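Local coordinates for probable endonuclease 4 (Thermotoga maritima, PDB 4HNO), which probably cleaves DNA at apurinic or apyrimidinic sites during base excision repair, as a metal-dependent endonuclease that leaves a 3'-hydroxyl and a 5'-terminal sugar phosphate, at residues I106-I111 / V143-N148; R175-Y180 / L211-M216; G189-K194 / Y224-A229. All coordinates share one frame; numbering follows the deposited sequence.

Contact 1 (I106-I111 / V143-N148); sequences IRYLNI and VILLEN. With ZN (zinc ion), chain B; MN (manganese (II) ion), chain E.
Tyr108 lays the CD2 side of its ring alongside Val143, CD2 standing 3.8 Å from Val143 CB, while Leu145 CD2 comes obliquely to the same ring atom, also at 3.8 Å. The two strands, 108-111 and 143-147, are parallel neighbours in the TIM barrel, joined through helix 121-136 as a beta-alpha-beta unit; their axes diverge by 28°. Five backbone bonds set the register, from Val143 N to Arg107 O at one end to Glu147 N to Ile111 O at the other. On the face of Leu109 and Ile111 the strands meet through aliphatic carbons: Ile111 CG1 lies 3.8 Å from Leu146 CD2 and 3.9 Å from Ile144 CG2. On the other face the chemistry turns polar toward the C-terminal end. Asn110 swings CG anti to its backbone N (chi1 177°), which carries the amide to Glu147; its OD1 bonds Thr179, fixing the amide's rotation and presenting ND2. The extended Glu147 bridges the metals, with OE1 2.1 Å from manganese, and His72 and His112 complete the protein ligands of the zinc. Asn110 ND2 donates to Glu147 OE2 at 2.9 Å, on that oxygen's anti side, and the same OE2 binds zinc at 2.0 Å.

Contact 2 (R175-Y180 / L211-M216); sequences RVAITY and LERLKM
Arg213 slides its guanidinium past Ala177, whose CB lies 3.4 Å above one face of the group and toward its rim. Backbone bonding supplies the frame for this approach. Ile178 gives its N-H to Arg213 O and receives that of Lys215 on its own O, so a single residue of one strand bonds to both sides of Leu214 in the other, the pattern of parallel strands. Farther along, Tyr180 N reaches Met216 O at 3.0 Å. The short strand pieces 176-180 and 214-216 cross at 58°, and Lys215 departs from regular strand angles; Met216 N, buried by the contact, has no partner in the model.

Charged and polar side chains gather at the start of 211-216. Bends at chi2 and chi3 fold Arg213 back so that NH1 donates to Val176 O at 3.0 Å, from well above that carbonyl's plane; NH1 also bonds Asp174 O. The remaining nitrogens grip Glu212 side-on, NE to OE1 and NH2 to OE2, the latter nearly straight at 174°. Lys215 NZ adds a salt bridge to OE2 from above the carboxylate plane, completing a three-residue network that probably helps keep the guanidinium in place beside Ala177.

Apolar contacts are lighter. Leu214 CD1 lies 3.9 Å from Tyr180 CB, and Met216 runs side by side with Thr179, its CE 3.5 Å from Thr179 OG1, which bonds Asn110 OD1.

Within the TIM barrel these strands are parallel neighbours, and strand 143-147 flanks the other side of strand 176-181. Ile178 packs outward on Leu163 of helix 160-169, Arg213 touches Arg167 of the same helix, and Tyr180 reaches Leu201 of helix 195-208.

Contact 3 (G189-K194 / Y224-A229); sequences GYDITK and YPLGAA. With EDO (1,2-ethanediol), chain J.
Leu226 extends from its loop toward segment 189-194 and makes most of the contact. Its CB points at the other segment and lies 4.2 Å from C1 of a bound 1,2-ethanediol, probably a remnant of the crystallisation liquor. CG stands anti to the backbone N (chi1 -179°), which carries the fork of the side chain toward Gly189 and Asp191. From there the methyls divide the work. CD1 meets the backbone of Gly189, 3.8 Å from its C, and touches Asp191 CB at the same distance; CD2 leans to the carboxylate end of Asp191, 3.9 Å from OD2. No hydrogen bond joins the two segments, and the contact buries just 161 Å², both sides summed.

Each partner is a loop on the surface of the TIM barrel, shaped by its own turns. Gly189, with positive phi, is the C-prime residue of the Schellman motif ending helix 182-187, where Tyr190 N returns to Gly185 O and Gly189 N to Phe186 O. Leu226 occupies the second position of a type II beta turn from Pro225 to Ala228; Gly227 follows it, and its phi of 83° is one that glycine readily adopts. Phe186 of helix 182-187 is shared by both loops: Asp191 and Leu226 touch its side chain, and Gly227 bonds to its backbone.

Beyond Leu226, Asp191 organises the polar rim. OD1 accepts twice, from Thr193 OG1 at 2.6 Å on its syn lone pair and from Thr193 N above the carboxylate plane, the latter making an Asx turn. The two bonds fix the carboxylate's rotation and leave OD2 to the diol, whose O2 donates to it at 2.7 Å while O1 donates to Thr193 OG1.

Contacts 1 and 2 lie in the buried barrel wall, their centres 8 Å apart, whereas contact 3 is a surface meeting of loops whose centre lies about 21 Å from that of contact 2. The first two share a sheet: strand 143-147 bonds to strand 176-181, with Leu146 N 2.8 Å from Ala177 O. Both depend on parallel backbone pairing, but contact 1 ends in metal ligation and contact 2 in a salt-bridge network near its partly exposed start. Contact 3 has no strands or hydrogen bonds across it, chiefly Leu226 methyls against the Gly189 backbone and Asp191. Its segments alternate along the chain with those of contact 2, and Tyr180 OH packs 3.1 Å from Tyr190 CB.

Contact 1 (I106-I111 / V143-N148)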
loop_
_atom_site.group_PDB
_atom_site.type_symbol
_atom_site.label_atom_id
_atom_site.label_comp_id
_atom_site.label_asym_id
_atom_site.label_seq_id
_atom_site.Cartn_x
_atom_site.Cartn_y
_atom_site.Cartn_z
ATOM N N ILE A 106 -0.919 12.242 8.506
ATOM C CA ILE A 106 -0.543 10.960 7.922
ATOM C C ILE A 106 0.834 11.098 7.269
ATOM O O ILE A 106 1.118 12.056 6.547
ATOM C CB ILE A 106 -1.622 10.505 6.913
ATOM C CG1 ILE A 106 -2.945 10.189 7.609
ATOM C CG2 ILE A 106 -1.146 9.344 6.073
ATOM C CD1 ILE A 106 -2.963 8.896 8.349
ATOM N N ARG A 107 1.657 10.092 7.518
ATOM C CA ARG A 107 3.059 10.134 7.180
ATOM C C ARG A 107 3.407 9.502 5.823
ATOM O O ARG A 107 4.498 9.706 5.313
ATOM C CB ARG A 107 3.831 9.431 8.294
ATOM C CG ARG A 107 3.725 10.164 9.609
ATOM C CD ARG A 107 4.462 9.453 10.720
ATOM N NE ARG A 107 4.293 10.208 11.962
ATOM C CZ ARG A 107 4.714 9.800 13.148
ATOM N NH1 ARG A 107 5.328 8.635 13.271
ATOM N NH2 ARG A 107 4.503 10.548 14.219
ATOM N N TYR A 108 2.477 8.726 5.288
ATOM C CA TYR A 108 2.745 7.849 4.141
ATOM C C TYR A 108 1.595 7.934 3.145
ATOM O O TYR A 108 0.428 7.824 3.519
ATOM C CB TYR A 108 2.839 6.401 4.595
ATOM C CG TYR A 108 3.975 6.128 5.519
ATOM C CD1 TYR A 108 3.779 5.787 6.836
ATOM C CD2 TYR A 108 5.267 6.215 5.041
ATOM C CE1 TYR A 108 4.864 5.555 7.675
ATOM C CE2 TYR A 108 6.345 5.995 5.860
ATOM C CZ TYR A 108 6.146 5.662 7.176
ATOM O OH TYR A 108 7.261 5.454 7.963
ATOM N N LEU A 109 1.965 8.031 1.872
ATOM C CA LEU A 109 1.017 8.044 0.762
ATOM C C LEU A 109 1.466 6.986 -0.233
ATOM O O LEU A 109 2.530 7.111 -0.849
ATOM C CB LEU A 109 0.987 9.430 0.101
ATOM C CG LEU A 109 0.058 9.560 -1.107
ATOM C CD1 LEU A 109 -1.390 9.265 -0.766
ATOM C CD2 LEU A 109 0.181 10.951 -1.682
ATOM N N ASN A 110 0.665 5.945 -0.370
ATOM C CA ASN A 110 0.977 4.777 -1.184
ATOM C C ASN A 110 0.406 4.926 -2.580
ATOM O O ASN A 110 -0.801 5.141 -2.730
ATOM C CB ASN A 110 0.370 3.560 -0.490
ATOM C CG ASN A 110 0.571 2.282 -1.268
ATOM O OD1 ASN A 110 1.536 1.566 -1.056
ATOM N ND2 ASN A 110 -0.333 2.005 -2.168
ATOM N N ILE A 111 1.254 4.752 -3.593
ATOM C CA ILE A 111 0.842 4.858 -4.981
ATOM C C ILE A 111 1.221 3.598 -5.758
ATOM O O ILE A 111 2.206 2.946 -5.490
ATOM C CB ILE A 111 1.486 6.107 -5.674
ATOM C CG1 ILE A 111 2.987 5.924 -5.959
ATOM C CG2 ILE A 111 1.266 7.379 -4.888
ATOM C CD1 ILE A 111 3.556 6.946 -6.952
ATOM N N VAL A 143 6.144 10.728 3.068
ATOM C CA VAL A 143 6.887 9.733 2.315
ATOM C C VAL A 143 5.933 9.034 1.363
ATOM O O VAL A 143 4.860 8.598 1.771
ATOM C CB VAL A 143 7.517 8.723 3.302
ATOM C CG1 VAL A 143 8.128 7.525 2.580
ATOM C CG2 VAL A 143 8.568 9.424 4.174
ATOM N N ILE A 144 6.332 8.952 0.096
ATOM C CA ILE A 144 5.571 8.224 -0.902
ATOM C C ILE A 144 6.020 6.773 -0.901
ATOM O O ILE A 144 7.222 6.484 -0.960
ATOM C CB ILE A 144 5.718 8.871 -2.276
ATOM C CG1 ILE A 144 5.019 10.245 -2.225
ATOM C CG2 ILE A 144 5.121 7.984 -3.359
ATOM C CD1 ILE A 144 5.133 11.103 -3.443
ATOM N N LEU A 145 5.055 5.865 -0.824
ATOM C CA LEU A 145 5.324 4.430 -0.906
ATOM C C LEU A 145 4.982 3.967 -2.316
ATOM O O LEU A 145 3.888 4.228 -2.806
ATOM C CB LEU A 145 4.492 3.650 0.106
ATOM C CG LEU A 145 4.651 4.110 1.550
ATOM C CD1 LEU A 145 3.780 3.276 2.479
ATOM C CD2 LEU A 145 6.104 4.054 1.982
ATOM N N LEU A 146 5.922 3.269 -2.946
ATOM C CA LEU A 146 5.671 2.619 -4.219
ATOM C C LEU A 146 5.218 1.198 -3.934
ATOM O O LEU A 146 5.929 0.444 -3.263
ATOM C CB LEU A 146 6.923 2.573 -5.075
ATOM C CG LEU A 146 7.611 3.895 -5.334
ATOM C CD1 LEU A 146 8.877 3.675 -6.146
ATOM C CD2 LEU A 146 6.685 4.884 -6.020
ATOM N N GLU A 147 4.046 0.841 -4.447
ATOM C CA GLU A 147 3.472 -0.484 -4.277
ATOM C C GLU A 147 3.722 -1.322 -5.519
ATOM O O GLU A 147 3.541 -0.856 -6.636
ATOM C CB GLU A 147 1.979 -0.340 -4.037
ATOM C CG GLU A 147 1.293 -1.652 -3.747
ATOM C CD GLU A 147 -0.203 -1.588 -3.735
ATOM O OE1 GLU A 147 -0.833 -2.662 -3.854
ATOM O OE2 GLU A 147 -0.762 -0.479 -3.567
ATOM N N ASN A 148 4.105 -2.582 -5.321
ATOM C CA ASN A 148 4.147 -3.488 -6.464
ATOM C C ASN A 148 2.740 -3.812 -6.950
ATOM O O ASN A 148 1.777 -3.833 -6.169
ATOM C CB ASN A 148 4.912 -4.768 -6.148
ATOM C CG ASN A 148 4.232 -5.587 -5.082
ATOM O OD1 ASN A 148 4.036 -5.095 -3.976
ATOM N ND2 ASN A 148 3.894 -6.839 -5.382
HETATM ZN ZN ZN B . -2.685 -0.327 -4.167
HETATM MN MN MN E . -2.521 -3.244 -2.660
HETATM O O HOH W 1 -3.605 -1.900 -3.565
#

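Contact 2 (R175-Y180 / L211-M216)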
loop_
_atom_site.group_PDB
_atom_site.type_symbol
_atom_site.label_atom_id
_atom_site.label_comp_id
_atom_site.label_asym_id
_atom_site.label_seq_id
_atom_site.Cartn_x
_atom_site.Cartn_y
_atom_site.Cartn_z
ATOM N N ARG A 175 12.386 10.056 0.849
ATOM C CA ARG A 175 10.936 10.182 0.894
ATOM C C ARG A 175 10.247 9.263 -0.104
ATOM O O ARG A 175 9.082 9.469 -0.423
ATOM C CB ARG A 175 10.521 11.632 0.731
ATOM C CG ARG A 175 10.883 12.473 1.944
ATOM C CD ARG A 175 10.616 13.940 1.719
ATOM N NE ARG A 175 9.200 14.172 1.491
ATOM C CZ ARG A 175 8.699 15.178 0.785
ATOM N NH1 ARG A 175 7.387 15.291 0.679
ATOM N NH2 ARG A 175 9.499 16.063 0.209
ATOM N N VAL A 176 10.938 8.189 -0.496
ATOM C CA VAL A 176 10.324 7.120 -1.279
ATOM C C VAL A 176 10.625 5.815 -0.550
ATOM O O VAL A 176 11.791 5.490 -0.273
ATOM C CB VAL A 176 10.872 7.071 -2.701
ATOM C CG1 VAL A 176 10.219 5.939 -3.492
ATOM C CG2 VAL A 176 10.649 8.394 -3.406
ATOM N N ALA A 177 9.587 5.043 -0.277
ATOM C CA ALA A 177 9.756 3.731 0.332
ATOM C C ALA A 177 8.791 2.764 -0.363
ATOM O O ALA A 177 8.317 3.083 -1.457
ATOM C CB ALA A 177 9.642 3.801 1.854
ATOM N N ILE A 178 8.554 1.594 0.213
ATOM C CA ILE A 178 7.945 0.495 -0.503
ATOM C C ILE A 178 6.797 -0.119 0.289
ATOM O O ILE A 178 6.864 -0.285 1.512
ATOM C CB ILE A 178 9.041 -0.579 -0.791
ATOM C CG1 ILE A 178 10.226 0.001 -1.572
ATOM C CG2 ILE A 178 8.476 -1.827 -1.454
ATOM C CD1 ILE A 178 9.885 0.461 -2.954
ATOM N N THR A 179 5.768 -0.520 -0.457
ATOM C CA THR A 179 4.685 -1.378 0.019
ATOM C C THR A 179 4.712 -2.667 -0.791
ATOM O O THR A 179 4.784 -2.618 -2.017
ATOM C CB THR A 179 3.341 -0.705 -0.182
ATOM O OG1 THR A 179 3.310 0.449 0.658
ATOM C CG2 THR A 179 2.165 -1.625 0.137
ATOM N N TYR A 180 4.616 -3.795 -0.092
ATOM C CA TYR A 180 4.536 -5.082 -0.773
ATOM C C TYR A 180 3.115 -5.622 -0.668
ATOM O O TYR A 180 2.611 -5.850 0.439
ATOM C CB TYR A 180 5.516 -6.104 -0.156
ATOM C CG TYR A 180 5.449 -7.396 -0.920
ATOM C CD1 TYR A 180 6.006 -7.492 -2.187
ATOM C CD2 TYR A 180 4.782 -8.509 -0.419
ATOM C CE1 TYR A 180 5.906 -8.639 -2.936
ATOM C CE2 TYR A 180 4.701 -9.685 -1.160
ATOM C CZ TYR A 180 5.253 -9.727 -2.427
ATOM O OH TYR A 180 5.173 -10.856 -3.203
ATOM N N LEU A 211 15.775 -3.374 4.016
ATOM C CA LEU A 211 14.528 -3.737 4.670
ATOM C C LEU A 211 13.843 -2.573 5.394
ATOM O O LEU A 211 12.627 -2.577 5.551
ATOM C CB LEU A 211 14.743 -4.901 5.647
ATOM C CG LEU A 211 14.622 -6.273 4.993
ATOM C CD1 LEU A 211 15.087 -7.342 5.947
ATOM C CD2 LEU A 211 13.186 -6.540 4.562
ATOM N N GLU A 212 14.596 -1.567 5.825
ATOM C CA GLU A 212 13.991 -0.415 6.479
ATOM C C GLU A 212 12.965 0.279 5.570
ATOM O O GLU A 212 12.057 0.952 6.067
ATOM C CB GLU A 212 15.075 0.577 6.921
ATOM C CG GLU A 212 14.547 1.825 7.593
ATOM C CD GLU A 212 14.107 2.878 6.619
ATOM O OE1 GLU A 212 14.529 2.815 5.447
ATOM O OE2 GLU A 212 13.368 3.811 7.031
ATOM N N ARG A 213 13.109 0.138 4.252
ATOM C CA ARG A 213 12.191 0.782 3.320
ATOM C C ARG A 213 10.869 0.053 3.145
ATOM O O ARG A 213 9.968 0.602 2.495
ATOM C CB ARG A 213 12.863 0.994 1.963
ATOM C CG ARG A 213 14.012 2.004 1.948
ATOM C CD ARG A 213 13.533 3.441 1.975
ATOM N NE ARG A 213 13.196 3.914 3.293
ATOM C CZ ARG A 213 12.803 5.157 3.551
ATOM N NH1 ARG A 213 12.521 5.997 2.564
ATOM N NH2 ARG A 213 12.660 5.554 4.821
ATOM N N LEU A 214 10.719 -1.151 3.679
ATOM C CA LEU A 214 9.447 -1.844 3.590
ATOM C C LEU A 214 8.543 -1.335 4.706
ATOM O O LEU A 214 8.709 -1.694 5.873
ATOM C CB LEU A 214 9.644 -3.364 3.687
ATOM C CG LEU A 214 8.355 -4.173 3.634
ATOM C CD1 LEU A 214 7.613 -3.972 2.320
ATOM C CD2 LEU A 214 8.661 -5.648 3.874
ATOM N N LYS A 215 7.595 -0.471 4.350
ATOM C CA LYS A 215 6.778 0.222 5.342
ATOM C C LYS A 215 5.395 -0.361 5.556
ATOM O O LYS A 215 4.777 -0.120 6.590
ATOM C CB LYS A 215 6.634 1.699 4.968
ATOM C CG LYS A 215 7.938 2.476 4.942
ATOM C CD LYS A 215 8.638 2.506 6.281
ATOM C CE LYS A 215 9.907 3.316 6.187
ATOM N NZ LYS A 215 10.674 3.292 7.461
ATOM N N MET A 216 4.897 -1.118 4.587
ATOM C CA MET A 216 3.550 -1.663 4.651
ATOM C C MET A 216 3.518 -2.930 3.812
ATOM O O MET A 216 4.160 -2.996 2.762
ATOM C CB MET A 216 2.531 -0.653 4.122
ATOM C CG MET A 216 1.105 -1.198 4.000
ATOM S SD MET A 216 -0.185 0.063 3.834
ATOM C CE MET A 216 0.476 1.135 2.549
#

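Contact 3 (G189-K194 / Y224-A229)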
loop_
_atom_site.group_PDB
_atom_site.type_symbol
_atom_site.label_atom_id
_atom_site.label_comp_id
_atom_site.label_asym_id
_atom_site.label_seq_id
_atom_site.Cartn_x
_atom_site.Cartn_y
_atom_site.Cartn_z
ATOM N N GLY A 189 4.635 -13.914 -9.646
ATOM C CA GLY A 189 5.599 -14.970 -9.433
ATOM C C GLY A 189 6.324 -14.962 -8.108
ATOM O O GLY A 189 7.208 -15.793 -7.903
ATOM N N TYR A 190 5.984 -14.047 -7.197
ATOM C CA TYR A 190 6.581 -14.031 -5.875
ATOM C C TYR A 190 5.840 -15.030 -5.005
ATOM O O TYR A 190 4.739 -14.756 -4.504
ATOM C CB TYR A 190 6.561 -12.636 -5.261
ATOM C CG TYR A 190 7.485 -11.656 -5.944
ATOM C CD1 TYR A 190 7.012 -10.734 -6.868
ATOM C CD2 TYR A 190 8.832 -11.640 -5.655
ATOM C CE1 TYR A 190 7.870 -9.819 -7.468
ATOM C CE2 TYR A 190 9.689 -10.739 -6.239
ATOM C CZ TYR A 190 9.206 -9.823 -7.146
ATOM O OH TYR A 190 10.050 -8.921 -7.752
ATOM N N ASP A 191 6.436 -16.212 -4.873
ATOM C CA ASP A 191 5.767 -17.345 -4.250
ATOM C C ASP A 191 6.038 -17.378 -2.759
ATOM O O ASP A 191 6.955 -18.037 -2.280
ATOM C CB ASP A 191 6.219 -18.641 -4.898
ATOM C CG ASP A 191 5.465 -19.841 -4.395
ATOM O OD1 ASP A 191 4.539 -19.638 -3.580
ATOM O OD2 ASP A 191 5.800 -20.969 -4.815
ATOM N N ILE A 192 5.205 -16.671 -2.009
ATOM C CA ILE A 192 5.332 -16.604 -0.562
ATOM C C ILE A 192 4.760 -17.836 0.147
ATOM O O ILE A 192 4.727 -17.878 1.375
ATOM C CB ILE A 192 4.685 -15.315 0.024
ATOM C CG1 ILE A 192 3.176 -15.238 -0.278
ATOM C CG2 ILE A 192 5.436 -14.085 -0.453
ATOM C CD1 ILE A 192 2.473 -14.166 0.523
ATOM N N THR A 193 4.314 -18.831 -0.620
ATOM C CA THR A 193 3.754 -20.043 -0.027
ATOM C C THR A 193 4.824 -21.050 0.344
ATOM O O THR A 193 4.520 -22.058 0.990
ATOM C CB THR A 193 2.717 -20.758 -0.938
ATOM O OG1 THR A 193 3.362 -21.427 -2.036
ATOM C CG2 THR A 193 1.664 -19.793 -1.424
ATOM N N LYS A 194 6.061 -20.791 -0.057
ATOM C CA LYS A 194 7.184 -21.650 0.271
ATOM C C LYS A 194 8.227 -20.807 1.014
ATOM O O LYS A 194 8.477 -19.659 0.666
ATOM C CB LYS A 194 7.794 -22.273 -1.001
ATOM C CG LYS A 194 6.834 -23.206 -1.747
ATOM C CD LYS A 194 7.515 -23.992 -2.867
ATOM C CE LYS A 194 8.069 -25.338 -2.381
ATOM N NZ LYS A 194 8.814 -26.086 -3.449
ATOM N N TYR A 224 -6.547 -16.282 -7.893
ATOM C CA TYR A 224 -5.902 -17.009 -8.980
ATOM C C TYR A 224 -4.578 -17.588 -8.537
ATOM O O TYR A 224 -3.985 -17.172 -7.543
ATOM C CB TYR A 224 -5.713 -16.085 -10.197
ATOM C CG TYR A 224 -7.027 -15.695 -10.838
ATOM C CD1 TYR A 224 -7.708 -14.552 -10.426
ATOM C CD2 TYR A 224 -7.615 -16.480 -11.796
ATOM C CE1 TYR A 224 -8.934 -14.190 -10.962
ATOM C CE2 TYR A 224 -8.869 -16.142 -12.332
ATOM C CZ TYR A 224 -9.510 -14.984 -11.908
ATOM O OH TYR A 224 -10.731 -14.600 -12.420
ATOM N N PRO A 225 -4.068 -18.552 -9.316
ATOM C CA PRO A 225 -2.796 -19.186 -8.974
ATOM C C PRO A 225 -1.592 -18.266 -9.133
ATOM O O PRO A 225 -1.654 -17.173 -9.715
ATOM C CB PRO A 225 -2.698 -20.341 -9.975
ATOM C CG PRO A 225 -4.067 -20.589 -10.438
ATOM C CD PRO A 225 -4.762 -19.266 -10.406
ATOM N N LEU A 226 -0.472 -18.763 -8.632
ATOM C CA LEU A 226 0.814 -18.125 -8.803
ATOM C C LEU A 226 1.026 -17.765 -10.260
ATOM O O LEU A 226 0.847 -18.598 -11.136
ATOM C CB LEU A 226 1.911 -19.077 -8.340
ATOM C CG LEU A 226 3.344 -18.578 -8.426
ATOM C CD1 LEU A 226 3.626 -17.499 -7.416
ATOM C CD2 LEU A 226 4.287 -19.750 -8.227
ATOM N N GLY A 227 1.440 -16.537 -10.524
ATOM C CA GLY A 227 1.794 -16.123 -11.863
ATOM C C GLY A 227 0.643 -15.698 -12.753
ATOM O O GLY A 227 0.861 -15.369 -13.907
ATOM N N ALA A 228 -0.582 -15.662 -12.229
ATOM C CA ALA A 228 -1.754 -15.462 -13.073
ATOM C C ALA A 228 -1.898 -14.042 -13.628
ATOM O O ALA A 228 -2.646 -13.853 -14.583
ATOM C CB ALA A 228 -2.993 -15.791 -12.308
ATOM N N ALA A 229 -1.281 -13.041 -12.998
ATOM C CA ALA A 229 -1.372 -11.653 -13.483
ATOM C C ALA A 229 -2.813 -11.139 -13.586
ATOM O O ALA A 229 -3.125 -10.397 -14.500
ATOM C CB ALA A 229 -0.619 -11.495 -14.804
HETATM C C1 EDO J . 2.403 -21.998 -5.382
HETATM O O1 EDO J . 1.674 -22.401 -4.213
HETATM C C2 EDO J . 3.411 -23.076 -5.769
HETATM O O2 EDO J . 4.404 -23.240 -4.738
#